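PDB 6LRG: Alr4995 protein, which probably hydrolyses arginine to ornithine through its guanidine-modifying domain and converts ornithine to proline with a second, NAD-dependent domain. Local coordinates for residues V38-G43 / T253-A258; V214-N219 / G259-C264. All coordinates share one frame; numbering follows the deposited sequence.

From the N terminus, residues 38-43 on helix 34-49 come first, and contact 1 closes a long loop by bringing 253-258 back against them. Inside that loop lies 214-219, just after helix 210-213, whose partner 259-264 follows 253-258 directly; contact 2 therefore closes a shorter loop, and the two loops cross. Their centres are about 11 Å apart. Leu256 of contact 1 packs on Phe216 and Ala261 of contact 2, and Phe255 O probably accepts a hydrogen bond from Gly260 N. Together the contacts fasten one continuous run, 253-264, to helix 34-49 and to the turn before strand 221-223. Both meet the bound ornithine in the guanidine-modifying domain.

Contact 1. Residues V38-G43 / T253-A258; sequences VEQWQG and TEFLKA. With ORN (L-ornithine), chain E.
Gln40 OE1 takes the backbone N-H of Glu254 at 2.8 Å, on a lone pair in the carbonyl plane, with a nearly straight N-H...O angle of 159°. The other arm of the same amide, NE2, gives a hydrogen to Thr253 OG1 at 3.1 Å, which lies tilted from the amide plane. Two bonds thus fix the rotation of this buried amide. Beyond CG the Gln40 chain is extended (chi2 169°), long enough to bridge from helix 34-49 to the start of helix 253-256. A leucine in its place would probably leave the Glu254 N-H and the Thr253 hydroxyl without these mates and the short helix less firmly tethered. At the next residue, Trp41 CB rests against Phe255 CZ at 4.0 Å, while the Trp41 ring stacks on Tyr45. Glu254 OE2 is hydrogen-bonded to Ser33 N and makes a long salt bridge to Lys257 NZ at 3.4 Å, while OE1 makes one to Arg36. Farther on, Ala258 O accepts a hydrogen bond from N of the L-ornithine at 3.1 Å and another from Asn22 ND2. Helix 34-49 packs here on short helix 253-256, and the turn after it reaches the ligand's amino end in a guanidine-modifying (GME) domain.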
ATOM      1  N   VAL B  38      37.586 -34.086 -24.169  1.00 54.12           N
ATOM      2  CA  VAL B  38      38.232 -35.370 -24.391  1.00 50.66           C
ATOM      3  C   VAL B  38      38.960 -35.841 -23.139  1.00 50.04           C
ATOM      4  O   VAL B  38      38.882 -37.011 -22.774  1.00 54.54           O
ATOM      5  CB  VAL B  38      39.222 -35.308 -25.566  1.00 49.86           C
ATOM      6  CG1 VAL B  38      40.116 -36.539 -25.576  1.00 50.72           C
ATOM      7  CG2 VAL B  38      38.469 -35.187 -26.886  1.00 49.84           C
ATOM      8  N   GLU B  39      39.641 -34.932 -22.456  1.00 49.47           N
ATOM      9  CA  GLU B  39      40.425 -35.339 -21.292  1.00 53.13           C
ATOM     10  C   GLU B  39      39.575 -35.559 -20.046  1.00 50.73           C
ATOM     11  O   GLU B  39      39.849 -36.463 -19.260  1.00 51.13           O
ATOM     12  CB  GLU B  39      41.537 -34.321 -21.002  1.00 56.96           C
ATOM     13  CG  GLU B  39      42.558 -34.180 -22.143  1.00 61.55           C
ATOM     14  CD  GLU B  39      43.387 -35.452 -22.391  1.00 72.45           C
ATOM     15  OE1 GLU B  39      43.437 -36.348 -21.509  1.00 68.60           O
ATOM     16  OE2 GLU B  39      43.984 -35.555 -23.487  1.00 76.03           O
ATOM     17  N   GLN B  40      38.537 -34.750 -19.856  1.00 52.93           N
ATOM     18  CA  GLN B  40      37.613 -35.004 -18.752  1.00 50.31           C
ATOM     19  C   GLN B  40      36.844 -36.307 -18.981  1.00 48.39           C
ATOM     20  O   GLN B  40      36.638 -37.091 -18.050  1.00 50.30           O
ATOM     21  CB  GLN B  40      36.644 -33.843 -18.575  1.00 50.01           C
ATOM     22  CG  GLN B  40      37.252 -32.620 -17.939  1.00 51.08           C
ATOM     23  CD  GLN B  40      36.340 -31.408 -18.034  1.00 56.73           C
ATOM     24  OE1 GLN B  40      35.217 -31.492 -18.544  1.00 54.65           O
ATOM     25  NE2 GLN B  40      36.820 -30.269 -17.541  1.00 56.65           N
ATOM     26  N   TRP B  41      36.438 -36.539 -20.227  1.00 45.58           N
ATOM     27  CA  TRP B  41      35.747 -37.773 -20.591  1.00 48.83           C
ATOM     28  C   TRP B  41      36.616 -38.997 -20.300  1.00 50.15           C
ATOM     29  O   TRP B  41      36.114 -40.033 -19.859  1.00 48.00           O
ATOM     30  CB  TRP B  41      35.346 -37.751 -22.069  1.00 44.44           C
ATOM     31  CG  TRP B  41      34.438 -38.880 -22.471  1.00 47.68           C
ATOM     32  CD1 TRP B  41      33.071 -38.890 -22.421  1.00 45.64           C
ATOM     33  CD2 TRP B  41      34.826 -40.158 -22.997  1.00 45.71           C
ATOM     34  NE1 TRP B  41      32.586 -40.094 -22.877  1.00 43.44           N
ATOM     35  CE2 TRP B  41      33.639 -40.887 -23.242  1.00 39.75           C
ATOM     36  CE3 TRP B  41      36.059 -40.755 -23.287  1.00 47.53           C
ATOM     37  CZ2 TRP B  41      33.648 -42.180 -23.759  1.00 40.67           C
ATOM     38  CZ3 TRP B  41      36.068 -42.050 -23.798  1.00 44.07           C
ATOM     39  CH2 TRP B  41      34.869 -42.747 -24.029  1.00 42.88           C
ATOM     40  N   GLN B  42      37.920 -38.872 -20.537  1.00 49.81           N
ATOM     41  CA  GLN B  42      38.851 -39.965 -20.258  1.00 50.04           C
ATOM     42  C   GLN B  42      38.890 -40.284 -18.768  1.00 48.44           C
ATOM     43  O   GLN B  42      38.916 -41.449 -18.380  1.00 46.98           O
ATOM     44  CB  GLN B  42      40.261 -39.626 -20.760  1.00 50.30           C
ATOM     45  CG  GLN B  42      40.419 -39.661 -22.268  1.00 49.05           C
ATOM     46  CD  GLN B  42      40.314 -41.068 -22.836  1.00 54.90           C
ATOM     47  OE1 GLN B  42      40.631 -42.047 -22.154  1.00 54.73           O
ATOM     48  NE2 GLN B  42      39.880 -41.178 -24.094  1.00 47.27           N
ATOM     49  N   GLY B  43      38.886 -39.246 -17.937  1.00 51.21           N
ATOM     50  CA  GLY B  43      38.946 -39.431 -16.495  1.00 48.79           C
ATOM     51  C   GLY B  43      37.826 -40.336 -16.023  1.00 49.77           C
ATOM     52  O   GLY B  43      38.030 -41.241 -15.211  1.00 47.22           O
ATOM     53  N   THR B 253      33.284 -30.530 -16.069  1.00 51.08           N
ATOM     54  CA  THR B 253      32.785 -29.181 -16.308  1.00 50.10           C
ATOM     55  C   THR B 253      32.480 -28.901 -17.774  1.00 47.17           C
ATOM     56  O   THR B 253      31.590 -28.111 -18.084  1.00 49.32           O
ATOM     57  CB  THR B 253      33.791 -28.125 -15.786  1.00 52.40           C
ATOM     58  OG1 THR B 253      34.856 -27.950 -16.731  1.00 52.86           O
ATOM     59  CG2 THR B 253      34.374 -28.563 -14.440  1.00 44.10           C
ATOM     60  N   GLU B 254      33.191 -29.556 -18.681  1.00 45.10           N
ATOM     61  CA  GLU B 254      32.968 -29.298 -20.099  1.00 46.95           C
ATOM     62  C   GLU B 254      31.651 -29.922 -20.585  1.00 50.92           C
ATOM     63  O   GLU B 254      31.156 -29.602 -21.671  1.00 48.01           O
ATOM     64  CB  GLU B 254      34.144 -29.813 -20.922  1.00 48.98           C
ATOM     65  CG  GLU B 254      34.366 -29.055 -22.219  1.00 53.02           C
ATOM     66  CD  GLU B 254      34.867 -27.633 -22.008  1.00 55.50           C
ATOM     67  OE1 GLU B 254      35.357 -27.317 -20.901  1.00 57.79           O
ATOM     68  OE2 GLU B 254      34.777 -26.827 -22.961  1.00 60.11           O
ATOM     69  N   PHE B 255      31.064 -30.795 -19.771  1.00 45.89           N
ATOM     70  CA  PHE B 255      29.801 -31.419 -20.148  1.00 46.88           C
ATOM     71  C   PHE B 255      28.622 -30.828 -19.372  1.00 46.72           C
ATOM     72  O   PHE B 255      27.478 -30.854 -19.847  1.00 45.42           O
ATOM     73  CB  PHE B 255      29.892 -32.934 -19.961  1.00 42.90           C
ATOM     74  CG  PHE B 255      30.898 -33.583 -20.876  1.00 44.11           C
ATOM     75  CD1 PHE B 255      30.561 -33.901 -22.183  1.00 46.86           C
ATOM     76  CD2 PHE B 255      32.191 -33.844 -20.440  1.00 47.82           C
ATOM     77  CE1 PHE B 255      31.490 -34.491 -23.033  1.00 47.62           C
ATOM     78  CE2 PHE B 255      33.123 -34.433 -21.285  1.00 45.14           C
ATOM     79  CZ  PHE B 255      32.772 -34.753 -22.582  1.00 42.80           C
ATOM     80  N   LEU B 256      28.895 -30.263 -18.198  1.00 43.26           N
ATOM     81  CA  LEU B 256      27.886 -29.467 -17.507  1.00 45.67           C
ATOM     82  C   LEU B 256      27.387 -28.339 -18.406  1.00 44.09           C
ATOM     83  O   LEU B 256      26.334 -27.777 -18.155  1.00 47.56           O
ATOM     84  CB  LEU B 256      28.424 -28.866 -16.208  1.00 46.83           C
ATOM     85  CG  LEU B 256      28.880 -29.736 -15.039  1.00 50.04           C
ATOM     86  CD1 LEU B 256      28.526 -29.066 -13.714  1.00 48.84           C
ATOM     87  CD2 LEU B 256      28.293 -31.119 -15.119  1.00 50.36           C
ATOM     88  N   LYS B 257      28.147 -28.015 -19.449  1.00 43.13           N
ATOM     89  CA  LYS B 257      27.815 -26.922 -20.355  1.00 44.08           C
ATOM     90  C   LYS B 257      26.890 -27.353 -21.499  1.00 48.33           C
ATOM     91  O   LYS B 257      26.396 -26.519 -22.268  1.00 47.47           O
ATOM     92  CB  LYS B 257      29.102 -26.313 -20.908  1.00 45.28           C
ATOM     93  CG  LYS B 257      30.058 -25.840 -19.796  1.00 50.00           C
ATOM     94  CD  LYS B 257      31.358 -25.233 -20.319  1.00 52.86           C
ATOM     95  CE  LYS B 257      31.289 -24.937 -21.814  1.00 55.52           C
ATOM     96  NZ  LYS B 257      32.573 -24.382 -22.323  1.00 63.15           N
ATOM     97  N   ALA B 258      26.656 -28.656 -21.615  1.00 46.00           N
ATOM     98  CA  ALA B 258      25.632 -29.132 -22.539  1.00 44.51           C
ATOM     99  C   ALA B 258      24.425 -29.613 -21.755  1.00 40.31           C
ATOM    100  O   ALA B 258      23.397 -29.930 -22.330  1.00 41.27           O
ATOM    101  CB  ALA B 258      26.156 -30.230 -23.415  1.00 44.97           C
TER
HETATM  102  N   ORN E 801      22.043 -31.746 -24.511  1.00 40.98           N
HETATM  103  CA  ORN E 801      21.404 -32.895 -23.949  1.00 39.04           C
HETATM  104  CB  ORN E 801      21.874 -33.136 -22.529  1.00 35.77           C
HETATM  105  CG  ORN E 801      21.227 -34.388 -21.978  1.00 33.70           C
HETATM  106  CD  ORN E 801      21.866 -34.767 -20.661  1.00 34.04           C
HETATM  107  NE  ORN E 801      20.986 -35.606 -19.907  1.00 29.83           N
HETATM  108  C   ORN E 801      19.911 -32.672 -23.992  1.00 35.70           C
HETATM  109  O   ORN E 801      19.113 -33.628 -24.175  1.00 32.35           O
HETATM  110  OXT ORN E 801      19.471 -31.502 -23.869  1.00 41.22           O

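Contact 2. Residues V214-N219 / G259-C264. With ORN (L-ornithine), chain E.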
ATOM      1  N   VAL B 214      23.362 -28.196  -7.959  1.00 51.22           N
ATOM      2  CA  VAL B 214      23.662 -27.452  -9.184  1.00 47.59           C
ATOM      3  C   VAL B 214      25.050 -27.823  -9.722  1.00 51.46           C
ATOM      4  O   VAL B 214      25.463 -27.353 -10.784  1.00 47.58           O
ATOM      5  CB  VAL B 214      23.564 -25.924  -8.956  1.00 51.76           C
ATOM      6  CG1 VAL B 214      22.165 -25.555  -8.523  1.00 49.27           C
ATOM      7  CG2 VAL B 214      24.568 -25.459  -7.903  1.00 52.35           C
ATOM      8  N   ASN B 215      25.763 -28.660  -8.966  1.00 47.70           N
ATOM      9  CA  ASN B 215      27.011 -29.262  -9.422  1.00 53.86           C
ATOM     10  C   ASN B 215      26.782 -30.679  -9.921  1.00 54.63           C
ATOM     11  O   ASN B 215      27.735 -31.463 -10.046  1.00 51.97           O
ATOM     12  CB  ASN B 215      28.058 -29.289  -8.309  1.00 52.55           C
ATOM     13  CG  ASN B 215      28.469 -27.909  -7.862  1.00 56.87           C
ATOM     14  OD1 ASN B 215      28.366 -26.937  -8.618  1.00 58.15           O
ATOM     15  ND2 ASN B 215      28.943 -27.810  -6.626  1.00 54.05           N
ATOM     16  N   PHE B 216      25.512 -31.000 -10.167  1.00 46.30           N
ATOM     17  CA  PHE B 216      25.108 -32.296 -10.697  1.00 47.79           C
ATOM     18  C   PHE B 216      25.484 -33.450  -9.776  1.00 47.31           C
ATOM     19  O   PHE B 216      25.938 -34.493 -10.236  1.00 51.71           O
ATOM     20  CB  PHE B 216      25.719 -32.516 -12.083  1.00 46.51           C
ATOM     21  CG  PHE B 216      25.071 -31.699 -13.172  1.00 48.66           C
ATOM     22  CD1 PHE B 216      25.413 -30.377 -13.358  1.00 46.22           C
ATOM     23  CD2 PHE B 216      24.116 -32.264 -14.011  1.00 47.12           C
ATOM     24  CE1 PHE B 216      24.824 -29.629 -14.362  1.00 50.64           C
ATOM     25  CE2 PHE B 216      23.518 -31.518 -15.018  1.00 42.96           C
ATOM     26  CZ  PHE B 216      23.873 -30.201 -15.194  1.00 45.65           C
ATOM     27  N   ALA B 217      25.289 -33.270  -8.477  1.00 48.10           N
ATOM     28  CA  ALA B 217      25.643 -34.307  -7.512  1.00 50.51           C
ATOM     29  C   ALA B 217      24.801 -35.575  -7.673  1.00 53.04           C
ATOM     30  O   ALA B 217      25.246 -36.675  -7.349  1.00 51.83           O
ATOM     31  CB  ALA B 217      25.503 -33.769  -6.093  1.00 52.09           C
ATOM     32  N   CYS B 218      23.578 -35.420  -8.167  1.00 49.53           N
ATOM     33  CA  CYS B 218      22.677 -36.553  -8.298  1.00 43.84           C
ATOM     34  C   CYS B 218      23.013 -37.362  -9.533  1.00 46.84           C
ATOM     35  O   CYS B 218      22.569 -38.502  -9.706  1.00 50.58           O
ATOM     36  CB  CYS B 218      21.240 -36.074  -8.353  1.00 45.86           C
ATOM     37  SG  CYS B 218      20.651 -35.535  -6.740  1.00 47.59           S
ATOM     38  N   ASN B 219      23.821 -36.741 -10.377  1.00 45.23           N
ATOM     39  CA  ASN B 219      24.238 -37.272 -11.660  1.00 41.98           C
ATOM     40  C   ASN B 219      25.530 -38.092 -11.475  1.00 43.21           C
ATOM     41  O   ASN B 219      26.572 -37.877 -12.087  1.00 40.05           O
ATOM     42  CB  ASN B 219      24.240 -36.074 -12.639  1.00 42.79           C
ATOM     43  CG  ASN B 219      24.102 -36.469 -14.081  1.00 44.52           C
ATOM     44  OD1 ASN B 219      24.321 -37.563 -14.383  1.00 49.33           O
ATOM     45  ND2 ASN B 219      23.452 -35.640 -14.882  1.00 49.91           N
ATOM     46  N   GLY B 259      24.562 -29.679 -20.438  1.00 39.37           N
ATOM     47  CA  GLY B 259      23.463 -30.085 -19.594  1.00 36.85           C
ATOM     48  C   GLY B 259      23.630 -31.399 -18.855  1.00 40.00           C
ATOM     49  O   GLY B 259      22.685 -31.835 -18.196  1.00 38.27           O
ATOM     50  N   GLY B 260      24.806 -32.026 -18.935  1.00 37.43           N
ATOM     51  CA  GLY B 260      24.990 -33.345 -18.336  1.00 36.47           C
ATOM     52  C   GLY B 260      26.297 -33.619 -17.606  1.00 40.18           C
ATOM     53  O   GLY B 260      27.283 -32.907 -17.781  1.00 44.77           O
ATOM     54  N   ALA B 261      26.309 -34.656 -16.772  1.00 41.15           N
ATOM     55  CA  ALA B 261      27.517 -35.009 -16.028  1.00 43.44           C
ATOM     56  C   ALA B 261      27.793 -36.505 -16.078  1.00 41.72           C
ATOM     57  O   ALA B 261      27.598 -37.152 -17.110  1.00 41.06           O
ATOM     58  CB  ALA B 261      27.416 -34.544 -14.585  1.00 42.67           C
ATOM     59  N   ALA B 262      28.243 -37.052 -14.953  1.00 38.91           N
ATOM     60  CA  ALA B 262      28.718 -38.425 -14.929  1.00 41.94           C
ATOM     61  C   ALA B 262      27.636 -39.404 -15.368  1.00 41.02           C
ATOM     62  O   ALA B 262      27.873 -40.172 -16.302  1.00 39.86           O
ATOM     63  CB  ALA B 262      29.249 -38.793 -13.542  1.00 38.56           C
ATOM     64  N   LYS B 263      26.466 -39.378 -14.718  1.00 37.08           N
ATOM     65  CA  LYS B 263      25.403 -40.342 -15.041  1.00 39.26           C
ATOM     66  C   LYS B 263      25.022 -40.235 -16.512  1.00 38.88           C
ATOM     67  O   LYS B 263      24.844 -41.251 -17.168  1.00 34.39           O
ATOM     68  CB  LYS B 263      24.141 -40.122 -14.207  1.00 36.60           C
ATOM     69  CG  LYS B 263      23.809 -41.083 -13.173  1.00 42.98           C
ATOM     70  CD  LYS B 263      22.914 -42.100 -13.751  1.00 30.44           C
ATOM     71  CE  LYS B 263      22.411 -42.949 -12.632  1.00 32.46           C
ATOM     72  NZ  LYS B 263      21.281 -43.767 -13.080  1.00 39.83           N
ATOM     73  N   CYS B 264      24.902 -39.008 -17.020  1.00 35.40           N
ATOM     74  CA  CYS B 264      24.414 -38.773 -18.372  1.00 35.81           C
ATOM     75  C   CYS B 264      25.318 -39.358 -19.427  1.00 33.54           C
ATOM     76  O   CYS B 264      24.871 -39.717 -20.516  1.00 29.55           O
ATOM     77  CB  CYS B 264      24.256 -37.281 -18.628  1.00 38.47           C
ATOM     78  SG  CYS B 264      22.863 -36.594 -17.782  1.00 47.61           S
TER
HETATM   79  N   ORN E 801      22.043 -31.746 -24.511  1.00 40.98           N
HETATM   80  CA  ORN E 801      21.404 -32.895 -23.949  1.00 39.04           C
HETATM   81  CB  ORN E 801      21.874 -33.136 -22.529  1.00 35.77           C
HETATM   82  CG  ORN E 801      21.227 -34.388 -21.978  1.00 33.70           C
HETATM   83  CD  ORN E 801      21.866 -34.767 -20.661  1.00 34.04           C
HETATM   84  NE  ORN E 801      20.986 -35.606 -19.907  1.00 29.83           N
HETATM   85  C   ORN E 801      19.911 -32.672 -23.992  1.00 35.70           C
HETATM   86  O   ORN E 801      19.113 -33.628 -24.175  1.00 32.35           O
HETATM   87  OXT ORN E 801      19.471 -31.502 -23.869  1.00 41.22           O
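Asn219 holds CG anti to its own N (chi1 -157°), and Cys264 swings SG beside its backbone N (chi1 -73°), which brings amide and sulfur together. Asn219 ND2 donates to Cys264 SG at 3.1 Å, almost straight at 169°, with the sulfur lying in the amide plane. The backbone adds Lys263 N to Asn219 O at 3.0 Å, the donor sitting well above the carbonyl plane. Asn219 is presented by a type I turn, closed by its N bonding to Phe216 O; Phe216 itself, with positive phi, is the C-prime residue of a Schellman motif ending the preceding helix. Its CB points toward 259-264 and meets Ala261 CB at 3.6 Å, while CE2 approaches Gly259 O, an oxygen that also receives the hydroxyl of Tyr167. The ring of Trp24 meets that of Phe216 at a steep tilt. Gly259 has positive phi, a backbone shape that calls for glycine. On the ligand side, Cys264 SG lies 3.0 Å from NE of the ornithine, with Asp170 and Phe68 also touching the cysteine. Asn219 probably acts from the second shell, helping to position the sulfur, and a cysteine placed against the ligand's side-chain nitrogen is consistent with the nucleophile of the guanidine-modifying superfamily.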